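Side-chain contacts in carbohydrate kinase, pfkB family (Enterococcus faecalis, PDB 3KTN), which probably phosphorylates a sugar acid such as 2-keto-3-deoxygluconate, as a magnesium-binding member of the ribokinase-like pfkB family: residues Y20-L23 and E24-E27; S111-G114 and I115-A118; S141-E144 and K145-D148. All blocks are in the same frame, centred on the assembly; numbering follows the deposited sequence.

Contact 1 (Y20-L23 and E24-E27)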
ATOM      1  N   TYR A  20       0.619 -12.851  -3.666  1.00 19.47           N
ATOM      2  CA  TYR A  20       0.572 -14.279  -3.319  1.00 21.02           C
ATOM      3  C   TYR A  20       1.214 -14.481  -1.951  1.00 21.29           C
ATOM      4  O   TYR A  20       1.730 -15.559  -1.646  1.00 22.41           O
ATOM      5  CB  TYR A  20       1.335 -15.110  -4.359  1.00 20.06           C
ATOM      6  CG  TYR A  20       0.870 -14.885  -5.781  1.00 21.25           C
ATOM      7  CD1 TYR A  20      -0.247 -15.552  -6.290  1.00 20.76           C
ATOM      8  CD2 TYR A  20       1.537 -13.980  -6.611  1.00 21.87           C
ATOM      9  CE1 TYR A  20      -0.688 -15.323  -7.601  1.00 23.21           C
ATOM     10  CE2 TYR A  20       1.100 -13.742  -7.916  1.00 20.78           C
ATOM     11  CZ  TYR A  20      -0.006 -14.416  -8.400  1.00 22.23           C
ATOM     12  OH  TYR A  20      -0.433 -14.178  -9.678  1.00 22.47           O
ATOM     13  N   LEU A  21       1.170 -13.436  -1.135  1.00 20.14           N
ATOM     14  CA  LEU A  21       1.764 -13.464   0.198  1.00 22.43           C
ATOM     15  C   LEU A  21       0.999 -14.314   1.212  1.00 23.49           C
ATOM     16  O   LEU A  21      -0.212 -14.527   1.091  1.00 22.15           O
ATOM     17  CB  LEU A  21       1.909 -12.028   0.723  1.00 20.18           C
ATOM     18  CG  LEU A  21       2.807 -11.130  -0.128  1.00 24.01           C
ATOM     19  CD1 LEU A  21       2.684  -9.682   0.337  1.00 22.13           C
ATOM     20  CD2 LEU A  21       4.252 -11.613  -0.014  1.00 23.37           C
HETATM   21  N   MSE A  22       1.718 -14.801   2.217  1.00 24.47           N
HETATM   22  CA  MSE A  22       1.111 -15.626   3.259  1.00 27.27           C
HETATM   23  C   MSE A  22       0.882 -14.778   4.499  1.00 26.01           C
HETATM   24  O   MSE A  22       1.464 -13.697   4.630  1.00 26.50           O
HETATM   25  CB  MSE A  22       2.031 -16.804   3.602  1.00 29.55           C
HETATM   26  CG  MSE A  22       2.343 -17.711   2.421  1.00 40.96           C
HETATM   27 SE   MSE A  22       3.608 -19.135   2.862  1.00 55.79          SE
HETATM   28  CE  MSE A  22       5.239 -18.225   2.434  1.00 52.84           C
ATOM     29  N   LEU A  23       0.033 -15.269   5.399  1.00 25.80           N
ATOM     30  CA  LEU A  23      -0.259 -14.568   6.644  1.00 27.27           C
ATOM     31  C   LEU A  23       1.006 -14.302   7.444  1.00 27.40           C
ATOM     32  O   LEU A  23       1.148 -13.241   8.033  1.00 27.54           O
ATOM     33  CB  LEU A  23      -1.240 -15.372   7.503  1.00 28.30           C
ATOM     34  CG  LEU A  23      -2.688 -15.291   7.026  1.00 28.76           C
ATOM     35  CD1 LEU A  23      -3.551 -16.272   7.808  1.00 27.66           C
ATOM     36  CD2 LEU A  23      -3.178 -13.850   7.190  1.00 28.92           C
ATOM     37  N   GLU A  24       1.926 -15.262   7.457  1.00 27.55           N
ATOM     38  CA  GLU A  24       3.168 -15.094   8.197  1.00 29.43           C
ATOM     39  C   GLU A  24       4.163 -14.137   7.539  1.00 29.62           C
ATOM     40  O   GLU A  24       5.199 -13.833   8.119  1.00 28.56           O
ATOM     41  CB  GLU A  24       3.841 -16.458   8.436  1.00 31.97           C
ATOM     42  CG  GLU A  24       3.302 -17.180   9.684  1.00 39.83           C
ATOM     43  CD  GLU A  24       3.954 -18.545   9.944  1.00 43.24           C
ATOM     44  OE1 GLU A  24       5.201 -18.617  10.004  1.00 47.72           O
ATOM     45  OE2 GLU A  24       3.215 -19.543  10.102  1.00 41.37           O
ATOM     46  N   GLN A  25       3.855 -13.653   6.338  1.00 27.65           N
ATOM     47  CA  GLN A  25       4.772 -12.748   5.654  1.00 26.07           C
ATOM     48  C   GLN A  25       4.395 -11.279   5.752  1.00 25.27           C
ATOM     49  O   GLN A  25       5.253 -10.412   5.598  1.00 25.89           O
ATOM     50  CB  GLN A  25       4.876 -13.104   4.171  1.00 26.66           C
ATOM     51  CG  GLN A  25       5.538 -14.427   3.863  1.00 25.29           C
ATOM     52  CD  GLN A  25       5.553 -14.714   2.374  1.00 25.66           C
ATOM     53  OE1 GLN A  25       4.523 -15.030   1.782  1.00 20.86           O
ATOM     54  NE2 GLN A  25       6.722 -14.588   1.758  1.00 23.51           N
ATOM     55  N   THR A  26       3.125 -10.984   6.006  1.00 24.08           N
ATOM     56  CA  THR A  26       2.714  -9.587   6.059  1.00 24.04           C
ATOM     57  C   THR A  26       1.504  -9.374   6.939  1.00 25.37           C
ATOM     58  O   THR A  26       0.698 -10.281   7.130  1.00 26.60           O
ATOM     59  CB  THR A  26       2.388  -9.056   4.626  1.00 21.27           C
ATOM     60  OG1 THR A  26       2.064  -7.662   4.685  1.00 23.39           O
ATOM     61  CG2 THR A  26       1.208  -9.803   4.031  1.00 19.89           C
ATOM     62  N   GLU A  27       1.379  -8.158   7.462  1.00 26.07           N
ATOM     63  CA  GLU A  27       0.256  -7.793   8.317  1.00 28.50           C
ATOM     64  C   GLU A  27      -0.846  -7.180   7.456  1.00 26.52           C
ATOM     65  O   GLU A  27      -1.959  -6.950   7.930  1.00 28.57           O
ATOM     66  CB  GLU A  27       0.701  -6.773   9.385  1.00 31.23           C
ATOM     67  CG  GLU A  27       0.920  -5.317   8.880  1.00 34.32           C
ATOM     68  CD  GLU A  27       2.179  -5.119   8.014  1.00 39.18           C
ATOM     69  OE1 GLU A  27       2.877  -6.120   7.712  1.00 33.85           O
ATOM     70  OE2 GLU A  27       2.465  -3.945   7.638  1.00 36.11           O
TER
HETATM   71  O   HOH W   1       4.437 -15.849  -0.939  1.00 25.18           O
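The side-chain amide of Gln25 folds back along its own loop so that OE1 accepts the backbone N-H of Met22 at 2.8 Å. The donor lies in the amide plane on a lone pair of OE1, with a C=O...N angle of 137°. A water gives Gln25 OE1 a second bond, also 2.8 Å, and donates its other proton to Tyr20 O, which Arg99 NH2 of the same chain binds too. The other end of the amide is equally engaged, since NE2 bonds Gln314 O of a second subunit. Met22, present as selenomethionine, turns back over this group: the bend about its CG-SE bond (chi3 -90°) brings Met22 CE to 3.5 Å from Gln25 CD, with the two side chains crossing at a slant.

Met22 O closes the turn. Gln25 N reaches Met22 O at 2.9 Å from well above the carbonyl plane, and Thr26 N adds a weak bond of 3.5 Å to the same oxygen. The Leu21 side chain meets Thr26 nearly at right angles, Leu21 CD1 lying 4.0 Å from Thr26 CG2. Other polar groups find partners beyond the turn: Leu23 N bonds Glu93 OE2 of the same chain, Glu24 OE1 bonds His46 of the second subunit, and Thr26 OG1 pairs with Glu27 of a fourth.

With Leu23 and Glu24 in helical conformations at its corner, Met22 to Gln25 fits a type I beta turn, reinforced here by a glutamine whose OE1 accepts the first residue's N-H. It lies in the loop between antiparallel strands 12-16 and 28-34 of the small four-stranded sheet, where subunits meet.

Contact 2 (S111-G114 and I115-A118)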
ATOM      1  N   SER A 111     -22.781 -16.186  14.079  1.00 37.69           N
ATOM      2  CA  SER A 111     -23.031 -14.961  13.320  1.00 37.32           C
ATOM      3  C   SER A 111     -24.481 -14.495  13.411  1.00 38.38           C
ATOM      4  O   SER A 111     -25.362 -15.230  13.864  1.00 37.39           O
ATOM      5  CB  SER A 111     -22.680 -15.172  11.847  1.00 36.95           C
ATOM      6  OG  SER A 111     -23.563 -16.106  11.240  1.00 34.61           O
ATOM      7  N   ALA A 112     -24.709 -13.259  12.974  1.00 36.47           N
ATOM      8  CA  ALA A 112     -26.036 -12.667  12.961  1.00 37.47           C
ATOM      9  C   ALA A 112     -26.995 -13.550  12.159  1.00 37.83           C
ATOM     10  O   ALA A 112     -28.158 -13.718  12.525  1.00 37.86           O
ATOM     11  CB  ALA A 112     -25.976 -11.280  12.347  1.00 35.68           C
ATOM     12  N   PHE A 113     -26.506 -14.109  11.057  1.00 36.93           N
ATOM     13  CA  PHE A 113     -27.335 -14.969  10.225  1.00 36.93           C
ATOM     14  C   PHE A 113     -27.556 -16.322  10.903  1.00 36.90           C
ATOM     15  O   PHE A 113     -28.655 -16.866  10.869  1.00 36.58           O
ATOM     16  CB  PHE A 113     -26.676 -15.189   8.868  1.00 35.73           C
ATOM     17  CG  PHE A 113     -27.428 -16.129   7.969  1.00 34.94           C
ATOM     18  CD1 PHE A 113     -28.695 -15.801   7.500  1.00 36.21           C
ATOM     19  CD2 PHE A 113     -26.847 -17.322   7.549  1.00 35.10           C
ATOM     20  CE1 PHE A 113     -29.374 -16.650   6.617  1.00 36.06           C
ATOM     21  CE2 PHE A 113     -27.517 -18.179   6.668  1.00 35.19           C
ATOM     22  CZ  PHE A 113     -28.779 -17.840   6.199  1.00 34.85           C
ATOM     23  N   GLY A 114     -26.506 -16.844  11.523  1.00 36.18           N
ATOM     24  CA  GLY A 114     -26.591 -18.127  12.190  1.00 38.96           C
ATOM     25  C   GLY A 114     -27.525 -18.206  13.389  1.00 40.69           C
ATOM     26  O   GLY A 114     -28.012 -19.292  13.716  1.00 41.33           O
ATOM     27  N   ILE A 115     -27.773 -17.077  14.052  1.00 40.35           N
ATOM     28  CA  ILE A 115     -28.647 -17.067  15.221  1.00 41.92           C
ATOM     29  C   ILE A 115     -30.059 -16.577  14.917  1.00 43.09           C
ATOM     30  O   ILE A 115     -30.881 -16.439  15.821  1.00 44.59           O
ATOM     31  CB  ILE A 115     -28.074 -16.188  16.358  1.00 40.81           C
ATOM     32  CG1 ILE A 115     -28.147 -14.711  15.975  1.00 41.89           C
ATOM     33  CG2 ILE A 115     -26.638 -16.581  16.647  1.00 41.80           C
ATOM     34  CD1 ILE A 115     -27.882 -13.778  17.138  1.00 41.27           C
ATOM     35  N   SER A 116     -30.344 -16.300  13.652  1.00 44.89           N
ATOM     36  CA  SER A 116     -31.667 -15.830  13.281  1.00 47.53           C
ATOM     37  C   SER A 116     -32.556 -17.003  12.866  1.00 49.09           C
ATOM     38  O   SER A 116     -32.082 -17.992  12.306  1.00 48.34           O
ATOM     39  CB  SER A 116     -31.566 -14.817  12.143  1.00 46.97           C
ATOM     40  OG  SER A 116     -31.024 -15.419  10.984  1.00 51.64           O
ATOM     41  N   GLU A 117     -33.849 -16.886  13.149  1.00 51.01           N
ATOM     42  CA  GLU A 117     -34.802 -17.937  12.818  1.00 52.93           C
ATOM     43  C   GLU A 117     -35.908 -17.442  11.901  1.00 51.82           C
ATOM     44  O   GLU A 117     -36.069 -16.240  11.692  1.00 51.53           O
ATOM     45  CB  GLU A 117     -35.394 -18.518  14.105  1.00 55.57           C
ATOM     46  CG  GLU A 117     -35.625 -17.481  15.190  1.00 60.67           C
ATOM     47  CD  GLU A 117     -35.908 -18.104  16.545  1.00 64.44           C
ATOM     48  OE1 GLU A 117     -35.973 -17.349  17.541  1.00 66.04           O
ATOM     49  OE2 GLU A 117     -36.067 -19.345  16.613  1.00 65.41           O
ATOM     50  N   ALA A 118     -36.667 -18.385  11.354  1.00 51.14           N
ATOM     51  CA  ALA A 118     -37.753 -18.071  10.438  1.00 50.47           C
ATOM     52  C   ALA A 118     -38.659 -16.944  10.917  1.00 50.72           C
ATOM     53  O   ALA A 118     -39.104 -16.122  10.115  1.00 49.33           O
ATOM     54  CB  ALA A 118     -38.576 -19.320  10.170  1.00 49.90           C
TER
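From Phe113 to Ser116 the chain makes a type I beta turn, closed by a weak 3.3 Å bond from Ser116 N to Phe113 O; overlapping its start, Ile115 N bonds Ser111 O at 3.0 Å. The Ile115 donor sits nearly along the C=O axis of Ser111. Ser111 O also has Ile115 CG2 beside it at 3.3 Å. The second branch, Ile115 CG1, set between the backbone N and the carbonyl carbon (chi1 70°), lies close to both Ser111 O (3.5 Å) and Ala112 O (3.6 Å).

Ser111 starts the bend with an ST motif: its OG accepts Gly114 N at 3.0 Å, while Arg108 O is a further partner of the hydroxyl. Ser116 works from the other end of the turn. Its OG donates to Phe113 O at 2.8 Å, tilted 30° from the carbonyl plane, so this oxygen receives both the backbone N-H and the hydroxyl of one residue; Tyr121 OH also bonds OG. The Phe113 ring meets the ring of Phe8 with planes about 60° apart and reaches Leu142 and Thr146, which ties this loop after strand 101-105 to strand 4-8 of the large sheet and to the helices beside it.

Contact 3 (S141-E144 and K145-D148)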
ATOM      1  N   SER A 141     -26.954 -26.288   6.606  1.00 45.13           N
ATOM      2  CA  SER A 141     -25.961 -26.877   7.496  1.00 44.84           C
ATOM      3  C   SER A 141     -25.389 -25.956   8.570  1.00 44.85           C
ATOM      4  O   SER A 141     -24.829 -26.437   9.556  1.00 45.63           O
ATOM      5  CB  SER A 141     -24.803 -27.439   6.669  1.00 46.73           C
ATOM      6  OG  SER A 141     -24.096 -26.396   6.012  1.00 51.89           O
ATOM      7  N   LEU A 142     -25.520 -24.644   8.395  1.00 43.03           N
ATOM      8  CA  LEU A 142     -24.957 -23.715   9.373  1.00 41.04           C
ATOM      9  C   LEU A 142     -25.490 -23.974  10.785  1.00 41.18           C
ATOM     10  O   LEU A 142     -24.736 -24.382  11.668  1.00 40.52           O
ATOM     11  CB  LEU A 142     -25.212 -22.266   8.945  1.00 39.56           C
ATOM     12  CG  LEU A 142     -24.378 -21.222   9.698  1.00 39.98           C
ATOM     13  CD1 LEU A 142     -22.900 -21.596   9.631  1.00 38.79           C
ATOM     14  CD2 LEU A 142     -24.612 -19.841   9.104  1.00 39.05           C
ATOM     15  N   THR A 143     -26.778 -23.729  11.005  1.00 40.36           N
ATOM     16  CA  THR A 143     -27.377 -23.985  12.314  1.00 40.38           C
ATOM     17  C   THR A 143     -28.797 -24.496  12.128  1.00 40.85           C
ATOM     18  O   THR A 143     -29.379 -24.375  11.046  1.00 40.51           O
ATOM     19  CB  THR A 143     -27.458 -22.711  13.199  1.00 38.79           C
ATOM     20  OG1 THR A 143     -28.369 -21.776  12.608  1.00 36.53           O
ATOM     21  CG2 THR A 143     -26.083 -22.072  13.363  1.00 38.60           C
ATOM     22  N   GLU A 144     -29.359 -25.057  13.190  1.00 42.38           N
ATOM     23  CA  GLU A 144     -30.722 -25.562  13.131  1.00 43.40           C
ATOM     24  C   GLU A 144     -31.654 -24.403  12.803  1.00 41.52           C
ATOM     25  O   GLU A 144     -32.632 -24.571  12.075  1.00 42.12           O
ATOM     26  CB  GLU A 144     -31.121 -26.192  14.470  1.00 46.81           C
ATOM     27  CG  GLU A 144     -32.553 -26.722  14.489  1.00 53.45           C
ATOM     28  CD  GLU A 144     -32.953 -27.305  15.833  1.00 56.27           C
ATOM     29  OE1 GLU A 144     -32.368 -28.332  16.240  1.00 58.00           O
ATOM     30  OE2 GLU A 144     -33.854 -26.732  16.484  1.00 58.85           O
ATOM     31  N   LYS A 145     -31.342 -23.220  13.328  1.00 40.20           N
ATOM     32  CA  LYS A 145     -32.180 -22.050  13.070  1.00 40.09           C
ATOM     33  C   LYS A 145     -32.167 -21.599  11.613  1.00 38.89           C
ATOM     34  O   LYS A 145     -33.212 -21.254  11.067  1.00 39.04           O
ATOM     35  CB  LYS A 145     -31.771 -20.884  13.972  1.00 42.12           C
ATOM     36  CG  LYS A 145     -32.079 -21.112  15.445  1.00 45.17           C
ATOM     37  CD  LYS A 145     -31.842 -19.858  16.266  1.00 46.40           C
ATOM     38  CE  LYS A 145     -32.046 -20.121  17.748  1.00 49.42           C
ATOM     39  NZ  LYS A 145     -31.777 -18.903  18.566  1.00 53.52           N
ATOM     40  N   THR A 146     -30.995 -21.591  10.978  1.00 39.66           N
ATOM     41  CA  THR A 146     -30.926 -21.182   9.578  1.00 38.12           C
ATOM     42  C   THR A 146     -31.541 -22.286   8.720  1.00 38.80           C
ATOM     43  O   THR A 146     -32.132 -22.021   7.670  1.00 38.14           O
ATOM     44  CB  THR A 146     -29.461 -20.912   9.111  1.00 36.63           C
ATOM     45  OG1 THR A 146     -28.665 -22.093   9.262  1.00 35.43           O
ATOM     46  CG2 THR A 146     -28.837 -19.789   9.936  1.00 35.63           C
ATOM     47  N   ARG A 147     -31.402 -23.529   9.171  1.00 40.90           N
ATOM     48  CA  ARG A 147     -31.967 -24.657   8.437  1.00 43.48           C
ATOM     49  C   ARG A 147     -33.496 -24.589   8.462  1.00 43.16           C
ATOM     50  O   ARG A 147     -34.147 -24.708   7.421  1.00 43.40           O
ATOM     51  CB  ARG A 147     -31.492 -25.987   9.034  1.00 43.79           C
ATOM     52  CG  ARG A 147     -32.196 -27.206   8.434  1.00 47.42           C
ATOM     53  CD  ARG A 147     -31.493 -28.509   8.783  1.00 48.92           C
ATOM     54  NE  ARG A 147     -31.259 -28.645  10.218  1.00 52.24           N
ATOM     55  CZ  ARG A 147     -30.069 -28.525  10.796  1.00 54.69           C
ATOM     56  NH1 ARG A 147     -28.992 -28.269  10.061  1.00 55.46           N
ATOM     57  NH2 ARG A 147     -29.954 -28.657  12.111  1.00 55.87           N
ATOM     58  N   ASP A 148     -34.065 -24.385   9.646  1.00 44.99           N
ATOM     59  CA  ASP A 148     -35.518 -24.299   9.776  1.00 46.98           C
ATOM     60  C   ASP A 148     -36.069 -23.131   8.971  1.00 46.46           C
ATOM     61  O   ASP A 148     -37.161 -23.214   8.407  1.00 47.15           O
ATOM     62  CB  ASP A 148     -35.931 -24.140  11.245  1.00 49.78           C
ATOM     63  CG  ASP A 148     -35.531 -25.332  12.097  1.00 53.01           C
ATOM     64  OD1 ASP A 148     -35.516 -26.467  11.572  1.00 52.55           O
ATOM     65  OD2 ASP A 148     -35.245 -25.137  13.300  1.00 56.44           O
TER
HETATM   66  O   HOH W   2     -36.008 -27.370  14.916  1.00 59.68           O
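Thr143 O accepts Arg147 N at 2.9 Å, the donor tilted 19° from the carbonyl plane, and has Thr146 OG1 beside it at 3.0 Å. The hydroxyl proton of Thr146 is not committed to this oxygen, because Thr146 OG1 also hydrogen-bonds Ser139 O of the preceding helix. The Thr143 side chain adds a second acceptor: Thr143 OG1 takes Thr146 N in a nearly straight bond of 3.1 Å. Swung between its backbone N and carbonyl carbon (chi1 66°), the hydroxyl reaches over the first turn, where Thr146 CG2 packs against Thr143 OG1 at 3.4 Å.

Thr143 is thus the N-cap of helix 144-159, the helix that links parallel strands 132-135 and 163-167 in a beta-alpha-beta crossover. Its hydroxyl bonds Gly114 O as well, which fastens the cap to a neighbouring loop.

Arg147 bends at chi3 and lays its guanidinium back toward the start of the helix. One face lies over Glu144, and Glu144 CA is 3.3 Å from Arg147 NH2, while NH1 bonds Leu140 O.

Asp148 N bonds Glu144 O, the regular helical bond. The two carboxylates come close, Glu144 OE2 standing 3.8 Å from Asp148 OD2 with the planes 52° apart. A water donates to both, weakly to Glu144, and probably eases the repulsion between like charges.

Overall arrangement
Contacts 2 and 3 belong together: their centres are 8 Å apart and they touch, Ser116 O of one lying 3.4 Å from Lys145 CB of the other, so that a buried loop packs on the first turn of a helix flanking the large sheet. Contact 1 stands apart, about 20 Å from each by nearest atoms, at the tip of the small sheet. The chemistry follows the place. In the buried contact 2, serine hydroxyls bond backbone groups and Tyr121 of the same chain. Contact 3, partly buried, adds charged groups and water. Contact 1, also partly buried, spends much of its polar capacity on other subunits, which touch neither of the other two.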